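Sn-glycerol-3-phosphate ABC transporter substrate-binding protein UspB (Mycobacterium tuberculosis, PDB 4MFI) probably captures glycerophosphocholine outside the membrane and delivers it, as the solute-binding subunit of an ABC transporter, for import into the cell. Local coordinates at residues D102-W105 with F106-A109; F157-K161 with A162-Q166; R379-D382 with Y383-F387. One frame throughout, in Å; residues are numbered along the deposited sequence.

Contact 1. Residues D102-W105 with F106-A109; sequences DRWW and FHFA
W104 and H107, one turn apart on helix 104-110, meet in a T-shaped pair: the indole turns the CE3-CZ3 edge of its six-membered ring onto one face of the imidazole, with the planes at 89°. W104 CZ3 comes to 3.7 Å from H107 CD2. The imidazole gets there because its CG is anti to the backbone N (chi1 169°), which lays it alongside the indole and pointing the same way. F108 completes this aromatic cluster. Its ring is tilted only 25° from that of W104 but slid so far that the two barely overlap, and they touch at W104 CE3 and F108 CE2, 3.7 Å apart.

W105 makes a second group of ring contacts. Its CG sits between the backbone N and the carbonyl carbon, folding the indole back over the start of F106. F106 CB then lies 4.1 Å from the centroid of the W105 six-membered ring, almost on its normal, as a CH-pi contact, and the F106 phenyl turns an edge toward the same indole. A109 CB packs against W105 CZ3 at 3.9 Å.

Two helical i to i+4 bonds tie the backbone, F108 N to W104 O at 3.2 Å and A109 N to W105 O at 2.8 Å. R103, just before the helix, reaches D101, D79 and D392; W104 NE1 also bonds D79.

W104 and F108 pack on helix 78-88, W105 on Y146 of strand 144-160 and L100 of strand 97-101, joining the turn to helix and sheet. Ring and CH-pi contacts thus add to two backbone bonds in holding this first helical turn.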
ATOM      1  N   ASP A 102      -3.336   5.003   3.618  1.00  5.79           N
ATOM      2  CA  ASP A 102      -4.396   4.563   2.715  1.00  5.03           C
ATOM      3  C   ASP A 102      -5.791   4.489   3.335  1.00  4.64           C
ATOM      4  O   ASP A 102      -6.779   4.462   2.607  1.00  5.81           O
ATOM      5  CB  ASP A 102      -4.023   3.230   2.035  1.00  5.67           C
ATOM      6  CG  ASP A 102      -3.737   2.092   3.016  1.00  7.38           C
ATOM      7  OD1 ASP A 102      -3.477   2.340   4.210  1.00  8.79           O
ATOM      8  OD2 ASP A 102      -3.738   0.921   2.569  1.00  7.67           O
ATOM      9  N   ARG A 103      -5.868   4.473   4.666  1.00  5.49           N
ATOM     10  CA  ARG A 103      -7.144   4.389   5.373  1.00  7.07           C
ATOM     11  C   ARG A 103      -7.505   5.729   5.992  1.00  6.87           C
ATOM     12  O   ARG A 103      -8.663   6.140   6.001  1.00  9.63           O
ATOM     13  CB  ARG A 103      -7.073   3.328   6.475  1.00  6.96           C
ATOM     14  CG  ARG A 103      -6.641   1.952   5.987  1.00  8.51           C
ATOM     15  CD  ARG A 103      -6.037   1.122   7.110  1.00  9.04           C
ATOM     16  NE  ARG A 103      -5.004   1.879   7.819  1.00  8.10           N
ATOM     17  CZ  ARG A 103      -4.739   1.772   9.118  1.00  7.83           C
ATOM     18  NH1 ARG A 103      -5.413   0.907   9.877  1.00  8.99           N
ATOM     19  NH2 ARG A 103      -3.795   2.535   9.660  1.00 10.36           N
ATOM     20  N   TRP A 104      -6.506   6.422   6.515  1.00  6.30           N
ATOM     21  CA  TRP A 104      -6.777   7.655   7.236  1.00  5.37           C
ATOM     22  C   TRP A 104      -7.132   8.837   6.339  1.00  5.93           C
ATOM     23  O   TRP A 104      -7.874   9.722   6.765  1.00  7.38           O
ATOM     24  CB  TRP A 104      -5.601   8.019   8.137  1.00  6.85           C
ATOM     25  CG  TRP A 104      -5.539   7.245   9.425  1.00  6.19           C
ATOM     26  CD1 TRP A 104      -4.644   6.261   9.758  1.00  6.83           C
ATOM     27  CD2 TRP A 104      -6.400   7.398  10.559  1.00  6.95           C
ATOM     28  NE1 TRP A 104      -4.899   5.798  11.031  1.00  7.93           N
ATOM     29  CE2 TRP A 104      -5.967   6.484  11.545  1.00  7.17           C
ATOM     30  CE3 TRP A 104      -7.491   8.226  10.841  1.00  7.96           C
ATOM     31  CZ2 TRP A 104      -6.589   6.375  12.786  1.00  7.74           C
ATOM     32  CZ3 TRP A 104      -8.107   8.120  12.075  1.00  9.06           C
ATOM     33  CH2 TRP A 104      -7.658   7.196  13.033  1.00  8.68           C
ATOM     34  N   TRP A 105      -6.618   8.880   5.112  1.00  6.05           N
ATOM     35  CA  TRP A 105      -6.884  10.065   4.294  1.00  6.63           C
ATOM     36  C   TRP A 105      -8.385  10.259   4.061  1.00  6.18           C
ATOM     37  O   TRP A 105      -8.883  11.384   4.164  1.00  7.06           O
ATOM     38  CB  TRP A 105      -6.078  10.078   2.983  1.00  5.95           C
ATOM     39  CG  TRP A 105      -6.664   9.252   1.870  1.00  4.29           C
ATOM     40  CD1 TRP A 105      -6.258   8.008   1.477  1.00  5.91           C
ATOM     41  CD2 TRP A 105      -7.743   9.618   0.995  1.00  4.67           C
ATOM     42  NE1 TRP A 105      -7.021   7.576   0.420  1.00  5.54           N
ATOM     43  CE2 TRP A 105      -7.940   8.544   0.103  1.00  5.75           C
ATOM     44  CE3 TRP A 105      -8.562  10.750   0.881  1.00  5.93           C
ATOM     45  CZ2 TRP A 105      -8.926   8.559  -0.883  1.00  5.98           C
ATOM     46  CZ3 TRP A 105      -9.547  10.769  -0.106  1.00  6.61           C
ATOM     47  CH2 TRP A 105      -9.719   9.678  -0.975  1.00  6.50           C
ATOM     48  N   PHE A 106      -9.113   9.173   3.794  1.00  6.00           N
ATOM     49  CA  PHE A 106     -10.544   9.309   3.512  1.00  5.42           C
ATOM     50  C   PHE A 106     -11.307   9.689   4.772  1.00  6.21           C
ATOM     51  O   PHE A 106     -12.259  10.466   4.711  1.00  7.21           O
ATOM     52  CB  PHE A 106     -11.135   8.040   2.897  1.00  7.42           C
ATOM     53  CG  PHE A 106     -12.605   8.153   2.575  1.00  7.62           C
ATOM     54  CD1 PHE A 106     -13.025   8.763   1.403  1.00  9.73           C
ATOM     55  CD2 PHE A 106     -13.565   7.653   3.446  1.00  8.85           C
ATOM     56  CE1 PHE A 106     -14.378   8.872   1.100  1.00  9.67           C
ATOM     57  CE2 PHE A 106     -14.917   7.764   3.151  1.00 10.53           C
ATOM     58  CZ  PHE A 106     -15.325   8.374   1.978  1.00 10.58           C
ATOM     59  N   HIS A 107     -10.902   9.131   5.912  1.00  6.47           N
ATOM     60  CA  HIS A 107     -11.506   9.513   7.180  1.00  6.30           C
ATOM     61  C   HIS A 107     -11.504  11.030   7.350  1.00  7.56           C
ATOM     62  O   HIS A 107     -12.522  11.643   7.694  1.00  8.54           O
ATOM     63  CB  HIS A 107     -10.769   8.863   8.342  1.00  7.28           C
ATOM     64  CG  HIS A 107     -11.169   9.407   9.668  1.00  7.41           C
ATOM     65  ND1 HIS A 107     -12.309   8.999  10.327  1.00  9.66           N
ATOM     66  CD2 HIS A 107     -10.600  10.360  10.447  1.00  8.21           C
ATOM     67  CE1 HIS A 107     -12.414   9.663  11.464  1.00 10.18           C
ATOM     68  NE2 HIS A 107     -11.393  10.499  11.558  1.00 10.39           N
ATOM     69  N   PHE A 108     -10.360  11.648   7.086  1.00  7.60           N
ATOM     70  CA  PHE A 108     -10.268  13.097   7.202  1.00  7.39           C
ATOM     71  C   PHE A 108     -10.937  13.851   6.049  1.00  7.29           C
ATOM     72  O   PHE A 108     -11.568  14.882   6.276  1.00  9.01           O
ATOM     73  CB  PHE A 108      -8.810  13.519   7.385  1.00  6.94           C
ATOM     74  CG  PHE A 108      -8.239  13.111   8.709  1.00  6.78           C
ATOM     75  CD1 PHE A 108      -8.731  13.661   9.886  1.00  8.34           C
ATOM     76  CD2 PHE A 108      -7.229  12.161   8.789  1.00  7.81           C
ATOM     77  CE1 PHE A 108      -8.212  13.290  11.118  1.00  8.84           C
ATOM     78  CE2 PHE A 108      -6.706  11.778  10.023  1.00  8.45           C
ATOM     79  CZ  PHE A 108      -7.202  12.344  11.188  1.00  7.66           C
ATOM     80  N   ALA A 109     -10.806  13.346   4.823  1.00  7.15           N
ATOM     81  CA  ALA A 109     -11.450  13.988   3.678  1.00  8.10           C
ATOM     82  C   ALA A 109     -12.966  14.042   3.861  1.00  8.78           C
ATOM     83  O   ALA A 109     -13.593  15.078   3.621  1.00  9.97           O
ATOM     84  CB  ALA A 109     -11.104  13.268   2.387  1.00  8.14           C
TER

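Contact 2. Residues F157-K161 with A162-Q166; sequences FYYNK and AAWQQ
Strand F157-N160 passes straight into helix 161-166, the short axes of F157-N160 and A162-Q166 being inclined at 66° and approaching to 7.0 Å. N160, the last strand residue, is also the N-cap, and its backbone O takes the first helical bond, from W164 N at 3.0 Å; K161 O accepts from Q165 N one residue on. The N160 side chain, with CG anti to the backbone N (chi1 -179°), swings its OD1 round to cap A163 N at 3.1 Å, that donor standing well above the plane of the amide.

W164 folds back over the strand end. Y159 CB sits over the face of its six-membered ring, 3.5 Å from the centroid, a close CH-pi contact, while the Y159 ring meets the five-membered ring obliquely, planes 34° apart, with CD2 over the indole face. F157 meets the same indole from further up the strand, CE1 lying 3.9 Å from W164 CZ2. Y159 OH and K161 NZ both go to D171, and W164 NE1 to R172 O; helix 177-191 packs on the indole as well.

The strand-to-helix turn is thus locked twice, by amide capping of the helix start and by an indole clamped on alternate strand residues.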
ATOM      1  N   PHE A 157       5.508 -11.013  -4.968  1.00  4.48           N
ATOM      2  CA  PHE A 157       5.578 -12.462  -4.775  1.00  4.75           C
ATOM      3  C   PHE A 157       7.045 -12.876  -4.671  1.00  4.83           C
ATOM      4  O   PHE A 157       7.792 -12.798  -5.642  1.00  7.28           O
ATOM      5  CB  PHE A 157       4.874 -13.187  -5.935  1.00  5.35           C
ATOM      6  CG  PHE A 157       4.675 -14.662  -5.709  1.00  5.01           C
ATOM      7  CD1 PHE A 157       5.718 -15.564  -5.908  1.00  5.83           C
ATOM      8  CD2 PHE A 157       3.432 -15.156  -5.323  1.00  7.59           C
ATOM      9  CE1 PHE A 157       5.530 -16.940  -5.693  1.00  7.84           C
ATOM     10  CE2 PHE A 157       3.231 -16.521  -5.122  1.00  7.45           C
ATOM     11  CZ  PHE A 157       4.282 -17.414  -5.302  1.00  8.53           C
ATOM     12  N   TYR A 158       7.458 -13.295  -3.480  1.00  4.55           N
ATOM     13  CA  TYR A 158       8.830 -13.709  -3.232  1.00  4.37           C
ATOM     14  C   TYR A 158       8.930 -15.221  -3.341  1.00  5.16           C
ATOM     15  O   TYR A 158       8.062 -15.938  -2.832  1.00  5.16           O
ATOM     16  CB  TYR A 158       9.259 -13.280  -1.828  1.00  5.79           C
ATOM     17  CG  TYR A 158       9.339 -11.783  -1.617  1.00  5.13           C
ATOM     18  CD1 TYR A 158      10.532 -11.103  -1.833  1.00  7.23           C
ATOM     19  CD2 TYR A 158       8.233 -11.046  -1.183  1.00  4.79           C
ATOM     20  CE1 TYR A 158      10.636  -9.740  -1.628  1.00  8.49           C
ATOM     21  CE2 TYR A 158       8.325  -9.661  -0.983  1.00  6.81           C
ATOM     22  CZ  TYR A 158       9.534  -9.017  -1.210  1.00  7.91           C
ATOM     23  OH  TYR A 158       9.665  -7.654  -1.007  1.00  9.88           O
ATOM     24  N   TYR A 159       9.985 -15.722  -3.978  1.00  4.58           N
ATOM     25  CA  TYR A 159      10.157 -17.170  -4.081  1.00  4.63           C
ATOM     26  C   TYR A 159      11.596 -17.635  -3.930  1.00  5.12           C
ATOM     27  O   TYR A 159      12.536 -16.962  -4.359  1.00  7.17           O
ATOM     28  CB  TYR A 159       9.512 -17.743  -5.349  1.00  6.56           C
ATOM     29  CG  TYR A 159      10.137 -17.358  -6.679  1.00  5.48           C
ATOM     30  CD1 TYR A 159       9.813 -16.158  -7.313  1.00  6.49           C
ATOM     31  CD2 TYR A 159      11.015 -18.221  -7.330  1.00  7.27           C
ATOM     32  CE1 TYR A 159      10.366 -15.824  -8.552  1.00  7.97           C
ATOM     33  CE2 TYR A 159      11.567 -17.900  -8.561  1.00  7.63           C
ATOM     34  CZ  TYR A 159      11.249 -16.698  -9.166  1.00  7.55           C
ATOM     35  OH  TYR A 159      11.803 -16.393 -10.390  1.00  9.70           O
ATOM     36  N   ASN A 160      11.735 -18.792  -3.293  1.00  5.36           N
ATOM     37  CA  ASN A 160      13.012 -19.432  -3.015  1.00  6.47           C
ATOM     38  C   ASN A 160      13.408 -20.257  -4.239  1.00  6.44           C
ATOM     39  O   ASN A 160      12.725 -21.227  -4.595  1.00  6.70           O
ATOM     40  CB  ASN A 160      12.811 -20.306  -1.776  1.00  6.95           C
ATOM     41  CG  ASN A 160      14.057 -21.025  -1.333  1.00  7.97           C
ATOM     42  OD1 ASN A 160      14.791 -21.592  -2.137  1.00  9.24           O
ATOM     43  ND2 ASN A 160      14.276 -21.045  -0.021  1.00  8.87           N
ATOM     44  N   LYS A 161      14.501 -19.872  -4.897  1.00  6.19           N
ATOM     45  CA  LYS A 161      14.885 -20.522  -6.151  1.00  6.96           C
ATOM     46  C   LYS A 161      15.355 -21.958  -5.962  1.00  7.59           C
ATOM     47  O   LYS A 161      15.163 -22.781  -6.848  1.00  9.46           O
ATOM     48  CB  LYS A 161      15.917 -19.695  -6.911  1.00  9.07           C
ATOM     49  CG  LYS A 161      15.346 -18.389  -7.403  1.00 11.16           C
ATOM     50  CD  LYS A 161      16.100 -17.869  -8.606  1.00 11.72           C
ATOM     51  CE  LYS A 161      15.507 -16.563  -9.085  1.00 12.47           C
ATOM     52  NZ  LYS A 161      16.145 -16.131 -10.355  1.00 16.21           N
ATOM     53  N   ALA A 162      15.961 -22.264  -4.818  1.00  8.11           N
ATOM     54  CA  ALA A 162      16.359 -23.643  -4.553  1.00  9.30           C
ATOM     55  C   ALA A 162      15.134 -24.546  -4.447  1.00  9.36           C
ATOM     56  O   ALA A 162      15.138 -25.664  -4.964  1.00 10.35           O
ATOM     57  CB  ALA A 162      17.212 -23.738  -3.299  1.00 11.24           C
ATOM     58  N   ALA A 163      14.085 -24.063  -3.785  1.00  7.20           N
ATOM     59  CA  ALA A 163      12.849 -24.831  -3.669  1.00  6.14           C
ATOM     60  C   ALA A 163      12.204 -24.996  -5.043  1.00  5.81           C
ATOM     61  O   ALA A 163      11.752 -26.086  -5.397  1.00  7.66           O
ATOM     62  CB  ALA A 163      11.879 -24.157  -2.689  1.00  7.14           C
ATOM     63  N   TRP A 164      12.160 -23.908  -5.816  1.00  5.70           N
ATOM     64  CA  TRP A 164      11.603 -23.938  -7.168  1.00  6.43           C
ATOM     65  C   TRP A 164      12.322 -24.981  -8.019  1.00  7.47           C
ATOM     66  O   TRP A 164      11.685 -25.760  -8.732  1.00  8.18           O
ATOM     67  CB  TRP A 164      11.730 -22.551  -7.812  1.00  6.80           C
ATOM     68  CG  TRP A 164      10.433 -21.783  -7.958  1.00  6.04           C
ATOM     69  CD1 TRP A 164       9.921 -21.273  -9.118  1.00  6.26           C
ATOM     70  CD2 TRP A 164       9.489 -21.442  -6.919  1.00  6.52           C
ATOM     71  NE1 TRP A 164       8.721 -20.642  -8.871  1.00  5.39           N
ATOM     72  CE2 TRP A 164       8.438 -20.723  -7.532  1.00  5.22           C
ATOM     73  CE3 TRP A 164       9.433 -21.667  -5.537  1.00  6.53           C
ATOM     74  CZ2 TRP A 164       7.336 -20.244  -6.813  1.00  5.34           C
ATOM     75  CZ3 TRP A 164       8.342 -21.183  -4.821  1.00  5.31           C
ATOM     76  CH2 TRP A 164       7.306 -20.487  -5.462  1.00  5.39           C
ATOM     77  N   GLN A 165      13.649 -24.999  -7.932  1.00  7.47           N
ATOM     78  CA  GLN A 165      14.454 -25.931  -8.716  1.00  9.98           C
ATOM     79  C   GLN A 165      14.191 -27.378  -8.312  1.00  9.10           C
ATOM     80  O   GLN A 165      14.035 -28.251  -9.174  1.00 11.17           O
ATOM     81  CB  GLN A 165      15.937 -25.607  -8.567  1.00 13.36           C
ATOM     82  CG  GLN A 165      16.362 -24.337  -9.272  1.00 19.49           C
ATOM     83  CD  GLN A 165      17.825 -24.015  -9.041  1.00 25.64           C
ATOM     84  OE1 GLN A 165      18.619 -24.893  -8.682  1.00 30.70           O
ATOM     85  NE2 GLN A 165      18.193 -22.755  -9.241  1.00 29.55           N
ATOM     86  N   GLN A 166      14.123 -27.629  -7.006  1.00  9.76           N
ATOM     87  CA  GLN A 166      13.891 -28.988  -6.519  1.00 10.41           C
ATOM     88  C   GLN A 166      12.503 -29.484  -6.907  1.00  8.69           C
ATOM     89  O   GLN A 166      12.303 -30.681  -7.156  1.00 10.82           O
ATOM     90  CB  GLN A 166      14.092 -29.079  -5.002  1.00 11.48           C
ATOM     91  CG  GLN A 166      15.553 -29.033  -4.580  1.00 13.52           C
ATOM     92  CD  GLN A 166      16.377 -30.151  -5.207  1.00 20.76           C
ATOM     93  OE1 GLN A 166      15.890 -31.269  -5.397  1.00 24.05           O
ATOM     94  NE2 GLN A 166      17.632 -29.851  -5.537  1.00 22.92           N
TER

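Contact 3. Residues R379-D382 with Y383-F387; sequences RTQD and YARVF
Q381 reaches across to V386 and R385, and its side chain is the one to follow. CB begins against the valine, 3.8 Å from V386 CG1, with CG2 a little further off. CG carries the chain on in an extended line (chi2 -169°), which takes the amide past the same methyl: CD lies 3.6 Å from V386 CG1. At the tip the two amide atoms part company. NE2 stays beside that methyl at 3.5 Å and gives its hydrogen bond to D102 OD2. OE1 turns to the arginine, accepting from R385 NH1 at 2.8 Å. The donor lies in the carbonyl plane, on a lone pair, but the bond is bent (132° at the hydrogen), and OE1 stands 32° out of the guanidinium plane. OE1 also lies 3.3 Å from R385 CD.

R385 is extended from CG to NE, which carries its guanidinium to the glutamine amide, nearly parallel to the amide plane. NH1 makes a salt bridge with D102 as well, and NE is bonded to S207 OG.

Behind this, D382 O opens helix 383-386 by taking two backbone donors, R385 N at 3.0 Å and V386 N at 3.3 Å. D382 holds the N-cap position, yet its carboxylate does no capping: OD1 bonds W215 NE1 and OD2 bonds Y221 N.

Q381, R385 and D102 so form a closed triangle of polar contacts, each touching the other two, and it joins the loop after helix 366-374 and the start of helix 383-386 to the end of strand 97-101. The buried amide has partners at both ends, bonds at NH1 and NE should restrain the rotation of the guanidinium, and the positive charge is probably offset by the aspartate.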
ATOM      1  N   ARG A 379      -4.261  -1.800  -9.035  1.00  9.04           N
ATOM      2  CA  ARG A 379      -5.670  -1.437  -8.960  1.00  9.98           C
ATOM      3  C   ARG A 379      -5.888  -0.747  -7.617  1.00  8.93           C
ATOM      4  O   ARG A 379      -5.285  -1.142  -6.612  1.00 10.64           O
ATOM      5  CB  ARG A 379      -6.517  -2.729  -9.062  1.00 13.06           C
ATOM      6  CG  ARG A 379      -8.017  -2.631  -8.726  1.00 15.72           C
ATOM      7  CD  ARG A 379      -8.757  -3.930  -9.102  1.00 14.34           C
ATOM      8  NE  ARG A 379     -10.105  -3.985  -8.528  1.00 14.91           N
ATOM      9  CZ  ARG A 379     -11.004  -4.933  -8.776  1.00 15.73           C
ATOM     10  NH1 ARG A 379     -10.736  -5.918  -9.628  1.00 17.07           N
ATOM     11  NH2 ARG A 379     -12.191  -4.887  -8.183  1.00 19.77           N
ATOM     12  N   THR A 380      -6.728   0.287  -7.596  1.00  9.23           N
ATOM     13  CA  THR A 380      -7.088   0.941  -6.334  1.00  8.30           C
ATOM     14  C   THR A 380      -7.848  -0.022  -5.420  1.00  6.56           C
ATOM     15  O   THR A 380      -8.520  -0.959  -5.880  1.00  8.68           O
ATOM     16  CB  THR A 380      -7.898   2.231  -6.554  1.00  8.83           C
ATOM     17  OG1 THR A 380      -9.071   1.918  -7.308  1.00 10.80           O
ATOM     18  CG2 THR A 380      -7.070   3.279  -7.316  1.00 10.91           C
ATOM     19  N   GLN A 381      -7.713   0.192  -4.119  1.00  5.55           N
ATOM     20  CA  GLN A 381      -8.229  -0.758  -3.144  1.00  4.24           C
ATOM     21  C   GLN A 381      -9.745  -0.725  -2.974  1.00  5.30           C
ATOM     22  O   GLN A 381     -10.395   0.280  -3.253  1.00  6.38           O
ATOM     23  CB  GLN A 381      -7.569  -0.527  -1.791  1.00  4.69           C
ATOM     24  CG  GLN A 381      -6.073  -0.761  -1.788  1.00  4.63           C
ATOM     25  CD  GLN A 381      -5.522  -0.766  -0.387  1.00  4.66           C
ATOM     26  OE1 GLN A 381      -5.831  -1.669   0.402  1.00  6.34           O
ATOM     27  NE2 GLN A 381      -4.732   0.255  -0.046  1.00  6.32           N
ATOM     28  N   ASP A 382     -10.297  -1.836  -2.502  1.00  4.15           N
ATOM     29  CA  ASP A 382     -11.735  -1.909  -2.235  1.00  4.11           C
ATOM     30  C   ASP A 382     -12.134  -0.929  -1.135  1.00  3.42           C
ATOM     31  O   ASP A 382     -11.428  -0.779  -0.134  1.00  4.71           O
ATOM     32  CB  ASP A 382     -12.131  -3.327  -1.825  1.00  5.80           C
ATOM     33  CG  ASP A 382     -11.992  -4.335  -2.944  1.00  6.37           C
ATOM     34  OD1 ASP A 382     -11.935  -3.959  -4.141  1.00  7.82           O
ATOM     35  OD2 ASP A 382     -11.963  -5.535  -2.605  1.00  8.60           O
ATOM     36  N   TYR A 383     -13.270  -0.260  -1.325  1.00  4.62           N
ATOM     37  CA  TYR A 383     -13.742   0.726  -0.344  1.00  4.11           C
ATOM     38  C   TYR A 383     -13.901   0.085   1.035  1.00  3.52           C
ATOM     39  O   TYR A 383     -13.658   0.729   2.061  1.00  4.71           O
ATOM     40  CB  TYR A 383     -15.087   1.337  -0.753  1.00  4.78           C
ATOM     41  CG  TYR A 383     -15.099   2.288  -1.933  1.00  4.89           C
ATOM     42  CD1 TYR A 383     -14.051   2.350  -2.858  1.00  6.74           C
ATOM     43  CD2 TYR A 383     -16.199   3.108  -2.146  1.00  5.91           C
ATOM     44  CE1 TYR A 383     -14.105   3.226  -3.944  1.00  7.42           C
ATOM     45  CE2 TYR A 383     -16.264   3.971  -3.216  1.00  7.24           C
ATOM     46  CZ  TYR A 383     -15.224   4.034  -4.119  1.00  9.00           C
ATOM     47  OH  TYR A 383     -15.317   4.912  -5.185  1.00 13.30           O
ATOM     48  N   ALA A 384     -14.298  -1.188   1.072  1.00  4.05           N
ATOM     49  CA  ALA A 384     -14.509  -1.853   2.358  1.00  4.36           C
ATOM     50  C   ALA A 384     -13.229  -1.952   3.194  1.00  4.08           C
ATOM     51  O   ALA A 384     -13.301  -2.030   4.426  1.00  6.20           O
ATOM     52  CB  ALA A 384     -15.133  -3.233   2.166  1.00  5.25           C
ATOM     53  N   ARG A 385     -12.069  -1.943   2.539  1.00  4.39           N
ATOM     54  CA  ARG A 385     -10.801  -1.947   3.268  1.00  3.95           C
ATOM     55  C   ARG A 385     -10.336  -0.544   3.659  1.00  4.62           C
ATOM     56  O   ARG A 385      -9.907  -0.320   4.795  1.00  6.99           O
ATOM     57  CB  ARG A 385      -9.686  -2.683   2.498  1.00  4.92           C
ATOM     58  CG  ARG A 385      -8.418  -2.795   3.340  1.00  5.71           C
ATOM     59  CD  ARG A 385      -7.245  -3.550   2.677  1.00  5.62           C
ATOM     60  NE  ARG A 385      -6.181  -3.585   3.680  1.00  5.95           N
ATOM     61  CZ  ARG A 385      -5.352  -2.573   3.913  1.00  6.40           C
ATOM     62  NH1 ARG A 385      -5.388  -1.490   3.147  1.00  7.27           N
ATOM     63  NH2 ARG A 385      -4.475  -2.643   4.903  1.00  8.04           N
ATOM     64  N   VAL A 386     -10.422   0.404   2.733  1.00  4.27           N
ATOM     65  CA  VAL A 386      -9.787   1.711   2.951  1.00  5.04           C
ATOM     66  C   VAL A 386     -10.683   2.879   3.354  1.00  4.65           C
ATOM     67  O   VAL A 386     -10.183   3.860   3.907  1.00  6.19           O
ATOM     68  CB  VAL A 386      -8.924   2.151   1.734  1.00  5.28           C
ATOM     69  CG1 VAL A 386      -7.680   1.261   1.606  1.00  7.44           C
ATOM     70  CG2 VAL A 386      -9.757   2.178   0.437  1.00  5.85           C
ATOM     71  N   PHE A 387     -11.983   2.790   3.073  1.00  4.04           N
ATOM     72  CA  PHE A 387     -12.912   3.893   3.379  1.00  4.56           C
ATOM     73  C   PHE A 387     -13.870   3.569   4.520  1.00  4.87           C
ATOM     74  O   PHE A 387     -14.500   4.463   5.081  1.00  6.86           O
ATOM     75  CB  PHE A 387     -13.761   4.255   2.156  1.00  4.73           C
ATOM     76  CG  PHE A 387     -12.991   4.853   0.999  1.00  6.62           C
ATOM     77  CD1 PHE A 387     -11.651   5.223   1.118  1.00  6.55           C
ATOM     78  CD2 PHE A 387     -13.631   5.065  -0.213  1.00  7.50           C
ATOM     79  CE1 PHE A 387     -10.965   5.783   0.040  1.00  6.81           C
ATOM     80  CE2 PHE A 387     -12.955   5.633  -1.285  1.00  9.58           C
ATOM     81  CZ  PHE A 387     -11.616   5.987  -1.157  1.00  9.61           C
TER

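Along the chain the order is contacts 1, 2, 3. Contacts 1 and 3 are neighbours in space, with centres about 11 Å apart, although more than 260 residues separate them. Besides the polar links from D102, they meet where F106 stacks on F387 and where D102 O packs on V386. Contact 2 is remote, its centre about 38 Å from that of contact 1, on the opposite side of the chain's centre, and about 31 Å from that of contact 3. One mixed sheet links contacts 1 and 2: strand 97-101 leads into one, strand 144-160 ends in the other. In this periplasmic-binding-protein fold, probably two-lobed, contact 3 brings a late segment onto an early one.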